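Local coordinates for TATA-box-binding protein (PDB 1MP9) that probably binds the TATA box of archaeal promoters as a general transcription factor and so plays a role in activating genes transcribed by RNA polymerase, at residues L24-P38 with I88-G100. Numbering follows the deposited sequence.
Sequences LDQTLDLYAMERSVP and IKTLKKYGMQLTG
M96 is a bump of 88-100, its bent thioether pushed into a hollow formed by L24, L28 and M33. CG of M96 stands between the backbone N and the carbonyl carbon (chi1 77°), and the turn at chi3 tips CE onto L24; the M96 and L24 side chains cross at about a right angle. The fit there is tight, with CE of M96 3.3 Å from CD1 of L24; CD2 of L28 and CE of M33 border the same thioether more loosely. Q26 crosses M96 obliquely on an extended chain, its NE2 bonded to Q97 O at 2.9 Å and, within its own loop, to L24 O at 3.2 Å. The carboxamide thus bridges two backbone carbonyls, and an alanine here would probably leave Q97 O without this donor and uncover the methyl of M96. In the first of the two TBP repeats that build the saddle, the contact joins short helix 30-36 to the C-terminal end of long helix 77-93, which a Schellman motif closes with G95, at positive phi, as its C-prime residue. Between the helices L91 is the second bump: CD1 meets L24, while CD2 sits near SD of M33 and CG2 of V37, and L91 also touches I63 of strand 59-63. Next to the end of helix 77-93 the Y94 ring is layered between P38 and K93. CD of P38 makes a CH-pi contact 3.7 Å from the centroid of the Y94 ring, and CG of K93 covers the opposite face. CG2 of V37 packs 4.0 Å from CB of Y94, the two side chains crossing at about a right angle.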
ATOM      1  N   LEU A  24     -14.001  11.730 -24.824  1.00 42.10           N
ATOM      2  CA  LEU A  24     -14.645  11.820 -26.128  1.00 44.43           C
ATOM      3  C   LEU A  24     -15.302  13.182 -26.326  1.00 46.01           C
ATOM      4  O   LEU A  24     -16.037  13.394 -27.297  1.00 47.37           O
ATOM      5  CB  LEU A  24     -15.678  10.703 -26.305  1.00 43.24           C
ATOM      6  CG  LEU A  24     -15.119   9.289 -26.229  1.00 43.85           C
ATOM      7  CD1 LEU A  24     -16.175   8.295 -26.668  1.00 45.62           C
ATOM      8  CD2 LEU A  24     -13.895   9.170 -27.121  1.00 45.13           C
ATOM      9  N   ASP A  25     -15.036  14.090 -25.391  1.00 47.50           N
ATOM     10  CA  ASP A  25     -15.547  15.467 -25.420  1.00 49.35           C
ATOM     11  C   ASP A  25     -16.945  15.600 -26.046  1.00 49.40           C
ATOM     12  O   ASP A  25     -17.104  16.167 -27.133  1.00 48.83           O
ATOM     13  CB  ASP A  25     -14.527  16.366 -26.153  1.00 52.18           C
ATOM     14  CG  ASP A  25     -14.834  17.859 -26.017  1.00 54.43           C
ATOM     15  OD1 ASP A  25     -15.090  18.336 -24.884  1.00 55.85           O
ATOM     16  OD2 ASP A  25     -14.803  18.562 -27.051  1.00 55.56           O
ATOM     17  N   GLN A  26     -17.944  15.063 -25.338  1.00 48.47           N
ATOM     18  CA  GLN A  26     -19.354  15.092 -25.745  1.00 46.95           C
ATOM     19  C   GLN A  26     -20.182  14.246 -24.779  1.00 45.62           C
ATOM     20  O   GLN A  26     -19.703  13.242 -24.240  1.00 45.86           O
ATOM     21  CB  GLN A  26     -19.530  14.509 -27.135  1.00 46.29           C
ATOM     22  CG  GLN A  26     -19.063  13.095 -27.203  1.00 47.18           C
ATOM     23  CD  GLN A  26     -19.330  12.467 -28.527  1.00 46.59           C
ATOM     24  OE1 GLN A  26     -20.473  12.380 -28.949  1.00 46.96           O
ATOM     25  NE2 GLN A  26     -18.274  12.020 -29.205  1.00 47.12           N
ATOM     26  N   THR A  27     -21.428  14.647 -24.576  1.00 43.30           N
ATOM     27  CA  THR A  27     -22.330  13.914 -23.701  1.00 40.03           C
ATOM     28  C   THR A  27     -22.864  12.734 -24.504  1.00 37.50           C
ATOM     29  O   THR A  27     -23.054  12.831 -25.722  1.00 37.85           O
ATOM     30  CB  THR A  27     -23.440  14.833 -23.236  1.00 41.43           C
ATOM     31  OG1 THR A  27     -22.850  15.868 -22.431  1.00 42.77           O
ATOM     32  CG2 THR A  27     -24.494  14.069 -22.435  1.00 41.00           C
ATOM     33  N   LEU A  28     -23.077  11.608 -23.834  1.00 33.78           N
ATOM     34  CA  LEU A  28     -23.519  10.407 -24.520  1.00 30.01           C
ATOM     35  C   LEU A  28     -24.761   9.816 -23.890  1.00 27.79           C
ATOM     36  O   LEU A  28     -24.915   9.820 -22.669  1.00 27.99           O
ATOM     37  CB  LEU A  28     -22.404   9.342 -24.501  1.00 29.90           C
ATOM     38  CG  LEU A  28     -21.063   9.517 -25.240  1.00 31.00           C
ATOM     39  CD1 LEU A  28     -20.097   8.422 -24.739  1.00 30.78           C
ATOM     40  CD2 LEU A  28     -21.227   9.408 -26.758  1.00 30.27           C
ATOM     41  N   ASP A  29     -25.643   9.308 -24.742  1.00 25.85           N
ATOM     42  CA  ASP A  29     -26.867   8.669 -24.301  1.00 24.92           C
ATOM     43  C   ASP A  29     -26.501   7.181 -24.275  1.00 22.78           C
ATOM     44  O   ASP A  29     -26.439   6.518 -25.315  1.00 22.43           O
ATOM     45  CB  ASP A  29     -27.996   8.949 -25.301  1.00 25.05           C
ATOM     46  CG  ASP A  29     -29.295   8.239 -24.943  1.00 29.43           C
ATOM     47  OD1 ASP A  29     -29.253   7.126 -24.373  1.00 29.57           O
ATOM     48  OD2 ASP A  29     -30.377   8.784 -25.257  1.00 29.25           O
ATOM     49  N   LEU A  30     -26.240   6.668 -23.077  1.00 22.04           N
ATOM     50  CA  LEU A  30     -25.849   5.261 -22.907  1.00 22.11           C
ATOM     51  C   LEU A  30     -26.956   4.271 -23.227  1.00 21.85           C
ATOM     52  O   LEU A  30     -26.691   3.151 -23.685  1.00 21.50           O
ATOM     53  CB  LEU A  30     -25.283   5.050 -21.478  1.00 19.98           C
ATOM     54  CG  LEU A  30     -24.084   5.966 -21.211  1.00 21.41           C
ATOM     55  CD1 LEU A  30     -23.576   5.731 -19.786  1.00 22.95           C
ATOM     56  CD2 LEU A  30     -22.940   5.711 -22.217  1.00 20.41           C
ATOM     57  N   TYR A  31     -28.214   4.662 -22.999  1.00 22.30           N
ATOM     58  CA  TYR A  31     -29.310   3.756 -23.347  1.00 22.90           C
ATOM     59  C   TYR A  31     -29.262   3.531 -24.855  1.00 21.88           C
ATOM     60  O   TYR A  31     -29.359   2.399 -25.366  1.00 19.15           O
ATOM     61  CB  TYR A  31     -30.673   4.359 -22.971  1.00 23.95           C
ATOM     62  CG  TYR A  31     -30.917   4.524 -21.478  1.00 25.21           C
ATOM     63  CD1 TYR A  31     -30.776   5.762 -20.872  1.00 24.99           C
ATOM     64  CD2 TYR A  31     -31.317   3.432 -20.679  1.00 25.70           C
ATOM     65  CE1 TYR A  31     -31.021   5.926 -19.503  1.00 26.83           C
ATOM     66  CE2 TYR A  31     -31.575   3.590 -19.306  1.00 26.05           C
ATOM     67  CZ  TYR A  31     -31.424   4.838 -18.739  1.00 25.99           C
ATOM     68  OH  TYR A  31     -31.705   5.037 -17.424  1.00 26.49           O
ATOM     69  N   ALA A  32     -29.122   4.633 -25.575  1.00 23.16           N
ATOM     70  CA  ALA A  32     -29.064   4.576 -27.039  1.00 24.80           C
ATOM     71  C   ALA A  32     -27.849   3.778 -27.490  1.00 24.95           C
ATOM     72  O   ALA A  32     -27.947   2.947 -28.395  1.00 26.37           O
ATOM     73  CB  ALA A  32     -29.014   6.020 -27.632  1.00 24.07           C
ATOM     74  N   MET A  33     -26.711   3.991 -26.831  1.00 25.36           N
ATOM     75  CA  MET A  33     -25.498   3.284 -27.223  1.00 25.75           C
ATOM     76  C   MET A  33     -25.613   1.787 -26.991  1.00 25.91           C
ATOM     77  O   MET A  33     -25.214   0.998 -27.842  1.00 23.47           O
ATOM     78  CB  MET A  33     -24.276   3.848 -26.481  1.00 26.37           C
ATOM     79  CG  MET A  33     -22.968   3.225 -26.915  1.00 27.64           C
ATOM     80  SD  MET A  33     -21.573   3.917 -26.020  1.00 28.89           S
ATOM     81  CE  MET A  33     -21.304   5.486 -26.799  1.00 30.40           C
ATOM     82  N   GLU A  34     -26.173   1.386 -25.851  1.00 28.01           N
ATOM     83  CA  GLU A  34     -26.340  -0.040 -25.549  1.00 28.36           C
ATOM     84  C   GLU A  34     -27.183  -0.713 -26.625  1.00 31.23           C
ATOM     85  O   GLU A  34     -26.878  -1.829 -27.064  1.00 32.18           O
ATOM     86  CB  GLU A  34     -27.022  -0.210 -24.197  1.00 28.73           C
ATOM     87  CG  GLU A  34     -27.106  -1.633 -23.689  1.00 29.58           C
ATOM     88  CD  GLU A  34     -28.224  -2.437 -24.315  1.00 32.73           C
ATOM     89  OE1 GLU A  34     -29.334  -1.884 -24.519  1.00 34.82           O
ATOM     90  OE2 GLU A  34     -28.002  -3.639 -24.590  1.00 34.40           O
ATOM     91  N   ARG A  35     -28.254  -0.042 -27.045  1.00 32.39           N
ATOM     92  CA  ARG A  35     -29.124  -0.600 -28.080  1.00 35.46           C
ATOM     93  C   ARG A  35     -28.418  -0.611 -29.434  1.00 34.49           C
ATOM     94  O   ARG A  35     -28.579  -1.553 -30.209  1.00 35.41           O
ATOM     95  CB  ARG A  35     -30.449   0.192 -28.190  1.00 37.33           C
ATOM     96  CG  ARG A  35     -31.356   0.116 -26.950  1.00 39.78           C
ATOM     97  CD  ARG A  35     -32.699   0.851 -27.167  1.00 42.81           C
ATOM     98  NE  ARG A  35     -33.466   0.229 -28.241  1.00 43.59           N
ATOM     99  CZ  ARG A  35     -34.237  -0.842 -28.078  1.00 45.14           C
ATOM    100  NH1 ARG A  35     -34.359  -1.403 -26.880  1.00 44.13           N
ATOM    101  NH2 ARG A  35     -34.858  -1.379 -29.124  1.00 46.28           N
ATOM    102  N   SER A  36     -27.634   0.425 -29.719  1.00 34.48           N
ATOM    103  CA  SER A  36     -26.944   0.495 -31.000  1.00 35.30           C
ATOM    104  C   SER A  36     -25.761  -0.445 -31.146  1.00 35.21           C
ATOM    105  O   SER A  36     -25.596  -1.087 -32.186  1.00 36.75           O
ATOM    106  CB  SER A  36     -26.472   1.917 -31.281  1.00 36.37           C
ATOM    107  OG  SER A  36     -27.575   2.733 -31.595  1.00 40.22           O
ATOM    108  N   VAL A  37     -24.931  -0.520 -30.115  1.00 33.52           N
ATOM    109  CA  VAL A  37     -23.749  -1.373 -30.144  1.00 33.24           C
ATOM    110  C   VAL A  37     -24.083  -2.758 -29.610  1.00 32.82           C
ATOM    111  O   VAL A  37     -24.619  -2.914 -28.522  1.00 33.21           O
ATOM    112  CB  VAL A  37     -22.602  -0.780 -29.281  1.00 31.75           C
ATOM    113  CG1 VAL A  37     -21.352  -1.632 -29.401  1.00 30.72           C
ATOM    114  CG2 VAL A  37     -22.326   0.658 -29.700  1.00 31.33           C
ATOM    115  N   PRO A  38     -23.759  -3.790 -30.379  1.00 34.32           N
ATOM    116  CA  PRO A  38     -24.048  -5.147 -29.933  1.00 34.36           C
ATOM    117  C   PRO A  38     -23.185  -5.620 -28.773  1.00 35.53           C
ATOM    118  O   PRO A  38     -22.034  -5.196 -28.599  1.00 34.95           O
ATOM    119  CB  PRO A  38     -23.812  -5.973 -31.194  1.00 34.31           C
ATOM    120  CG  PRO A  38     -22.697  -5.267 -31.848  1.00 35.69           C
ATOM    121  CD  PRO A  38     -23.044  -3.788 -31.670  1.00 34.50           C
ATOM    122  N   ILE A  88     -12.898   2.929 -30.444  1.00 36.20           N
ATOM    123  CA  ILE A  88     -13.439   4.081 -31.147  1.00 36.66           C
ATOM    124  C   ILE A  88     -13.991   3.698 -32.515  1.00 37.40           C
ATOM    125  O   ILE A  88     -15.054   4.169 -32.907  1.00 35.76           O
ATOM    126  CB  ILE A  88     -12.369   5.194 -31.286  1.00 37.07           C
ATOM    127  CG1 ILE A  88     -12.059   5.777 -29.900  1.00 36.57           C
ATOM    128  CG2 ILE A  88     -12.881   6.309 -32.200  1.00 37.40           C
ATOM    129  CD1 ILE A  88     -10.882   6.749 -29.860  1.00 35.96           C
ATOM    130  N   LYS A  89     -13.288   2.822 -33.226  1.00 39.48           N
ATOM    131  CA  LYS A  89     -13.745   2.392 -34.547  1.00 41.01           C
ATOM    132  C   LYS A  89     -15.167   1.829 -34.427  1.00 40.56           C
ATOM    133  O   LYS A  89     -16.074   2.213 -35.178  1.00 37.98           O
ATOM    134  CB  LYS A  89     -12.804   1.325 -35.123  1.00 42.58           C
ATOM    135  CG  LYS A  89     -13.003   1.060 -36.622  1.00 45.36           C
ATOM    136  CD  LYS A  89     -11.989   0.060 -37.204  1.00 47.68           C
ATOM    137  CE  LYS A  89     -12.121  -0.021 -38.737  1.00 49.37           C
ATOM    138  NZ  LYS A  89     -11.143  -0.922 -39.446  1.00 51.01           N
ATOM    139  N   THR A  90     -15.363   0.940 -33.458  1.00 39.90           N
ATOM    140  CA  THR A  90     -16.682   0.328 -33.251  1.00 39.25           C
ATOM    141  C   THR A  90     -17.758   1.342 -32.878  1.00 38.72           C
ATOM    142  O   THR A  90     -18.826   1.386 -33.500  1.00 37.44           O
ATOM    143  CB  THR A  90     -16.634  -0.738 -32.164  1.00 39.23           C
ATOM    144  OG1 THR A  90     -15.630  -1.690 -32.493  1.00 38.57           O
ATOM    145  CG2 THR A  90     -17.972  -1.464 -32.058  1.00 40.09           C
ATOM    146  N   LEU A  91     -17.495   2.151 -31.859  1.00 37.76           N
ATOM    147  CA  LEU A  91     -18.474   3.148 -31.469  1.00 37.71           C
ATOM    148  C   LEU A  91     -18.871   3.944 -32.714  1.00 39.12           C
ATOM    149  O   LEU A  91     -20.042   4.301 -32.892  1.00 38.06           O
ATOM    150  CB  LEU A  91     -17.903   4.086 -30.413  1.00 37.24           C
ATOM    151  CG  LEU A  91     -17.461   3.369 -29.145  1.00 36.65           C
ATOM    152  CD1 LEU A  91     -17.015   4.400 -28.135  1.00 36.40           C
ATOM    153  CD2 LEU A  91     -18.608   2.505 -28.605  1.00 37.39           C
ATOM    154  N   LYS A  92     -17.891   4.204 -33.575  1.00 39.10           N
ATOM    155  CA  LYS A  92     -18.147   4.941 -34.807  1.00 40.90           C
ATOM    156  C   LYS A  92     -19.025   4.099 -35.735  1.00 40.87           C
ATOM    157  O   LYS A  92     -20.057   4.562 -36.190  1.00 40.48           O
ATOM    158  CB  LYS A  92     -16.829   5.305 -35.525  1.00 40.61           C
ATOM    159  CG  LYS A  92     -16.010   6.412 -34.859  1.00 40.82           C
ATOM    160  CD  LYS A  92     -14.991   7.014 -35.821  1.00 43.87           C
ATOM    161  CE  LYS A  92     -14.133   5.947 -36.505  1.00 46.00           C
ATOM    162  NZ  LYS A  92     -13.173   6.476 -37.553  1.00 48.07           N
ATOM    163  N   LYS A  93     -18.615   2.862 -36.000  1.00 41.37           N
ATOM    164  CA  LYS A  93     -19.381   1.987 -36.866  1.00 42.42           C
ATOM    165  C   LYS A  93     -20.848   1.924 -36.459  1.00 43.71           C
ATOM    166  O   LYS A  93     -21.717   1.630 -37.281  1.00 43.92           O
ATOM    167  CB  LYS A  93     -18.792   0.578 -36.860  1.00 43.07           C
ATOM    168  CG  LYS A  93     -19.739  -0.511 -37.363  1.00 43.95           C
ATOM    169  CD  LYS A  93     -18.974  -1.818 -37.508  1.00 46.15           C
ATOM    170  CE  LYS A  93     -19.867  -3.061 -37.470  1.00 47.67           C
ATOM    171  NZ  LYS A  93     -20.868  -3.129 -38.578  1.00 50.55           N
ATOM    172  N   TYR A  94     -21.144   2.203 -35.198  1.00 43.24           N
ATOM    173  CA  TYR A  94     -22.529   2.150 -34.773  1.00 42.57           C
ATOM    174  C   TYR A  94     -23.167   3.470 -34.376  1.00 42.70           C
ATOM    175  O   TYR A  94     -24.133   3.489 -33.616  1.00 42.22           O
ATOM    176  CB  TYR A  94     -22.683   1.135 -33.655  1.00 42.12           C
ATOM    177  CG  TYR A  94     -22.463  -0.284 -34.113  1.00 41.55           C
ATOM    178  CD1 TYR A  94     -23.387  -0.919 -34.946  1.00 41.96           C
ATOM    179  CD2 TYR A  94     -21.345  -1.004 -33.700  1.00 42.12           C
ATOM    180  CE1 TYR A  94     -23.202  -2.241 -35.353  1.00 41.40           C
ATOM    181  CE2 TYR A  94     -21.148  -2.326 -34.099  1.00 42.11           C
ATOM    182  CZ  TYR A  94     -22.083  -2.937 -34.921  1.00 43.37           C
ATOM    183  OH  TYR A  94     -21.918  -4.258 -35.265  1.00 44.61           O
ATOM    184  N   GLY A  95     -22.633   4.588 -34.851  1.00 43.54           N
ATOM    185  CA  GLY A  95     -23.317   5.829 -34.533  1.00 45.26           C
ATOM    186  C   GLY A  95     -22.731   7.088 -33.934  1.00 47.17           C
ATOM    187  O   GLY A  95     -23.250   8.172 -34.213  1.00 47.16           O
ATOM    188  N   MET A  96     -21.693   7.003 -33.108  1.00 48.65           N
ATOM    189  CA  MET A  96     -21.194   8.244 -32.526  1.00 50.49           C
ATOM    190  C   MET A  96     -20.202   8.939 -33.434  1.00 51.12           C
ATOM    191  O   MET A  96     -19.491   8.302 -34.206  1.00 49.09           O
ATOM    192  CB  MET A  96     -20.579   8.013 -31.130  1.00 51.76           C
ATOM    193  CG  MET A  96     -19.205   7.396 -31.105  1.00 52.29           C
ATOM    194  SD  MET A  96     -18.517   7.456 -29.427  1.00 54.29           S
ATOM    195  CE  MET A  96     -17.936   9.098 -29.389  1.00 53.65           C
ATOM    196  N   GLN A  97     -20.175  10.261 -33.344  1.00 53.71           N
ATOM    197  CA  GLN A  97     -19.277  11.057 -34.161  1.00 56.29           C
ATOM    198  C   GLN A  97     -18.253  11.711 -33.262  1.00 57.52           C
ATOM    199  O   GLN A  97     -18.533  11.974 -32.091  1.00 58.08           O
ATOM    200  CB  GLN A  97     -20.049  12.149 -34.907  1.00 57.92           C
ATOM    201  CG  GLN A  97     -21.254  11.661 -35.698  1.00 59.72           C
ATOM    202  CD  GLN A  97     -20.921  10.534 -36.663  1.00 61.14           C
ATOM    203  OE1 GLN A  97     -20.471   9.467 -36.198  1.00 62.59           O
ATOM    204  NE2 GLN A  97     -21.115  10.706 -37.891  1.00 62.49           N
ATOM    205  N   LEU A  98     -17.066  11.966 -33.809  1.00 57.96           N
ATOM    206  CA  LEU A  98     -16.009  12.619 -33.056  1.00 58.49           C
ATOM    207  C   LEU A  98     -15.633  13.929 -33.751  1.00 59.59           C
ATOM    208  O   LEU A  98     -15.400  13.960 -34.967  1.00 59.81           O
ATOM    209  CB  LEU A  98     -14.786  11.707 -32.945  1.00 58.35           C
ATOM    210  CG  LEU A  98     -14.846  10.663 -31.824  1.00 58.88           C
ATOM    211  CD1 LEU A  98     -15.978   9.677 -32.090  1.00 60.17           C
ATOM    212  CD2 LEU A  98     -13.524   9.939 -31.734  1.00 58.82           C
ATOM    213  N   THR A  99     -15.589  15.014 -32.986  1.00 59.14           N
ATOM    214  CA  THR A  99     -15.242  16.305 -33.565  1.00 58.82           C
ATOM    215  C   THR A  99     -13.735  16.383 -33.761  1.00 57.62           C
ATOM    216  O   THR A  99     -13.253  16.834 -34.799  1.00 57.45           O
ATOM    217  CB  THR A  99     -15.699  17.466 -32.654  1.00 59.54           C
ATOM    218  OG1 THR A  99     -17.104  17.350 -32.396  1.00 60.85           O
ATOM    219  CG2 THR A  99     -15.428  18.802 -33.315  1.00 59.75           C
ATOM    220  N   GLY A 100     -12.993  15.933 -32.757  1.00 56.46           N
ATOM    221  CA  GLY A 100     -11.549  15.969 -32.850  1.00 55.81           C
ATOM    222  C   GLY A 100     -10.896  14.722 -32.289  1.00 55.24           C
ATOM    223  O   GLY A 100     -11.593  13.813 -31.830  1.00 55.24           O
TER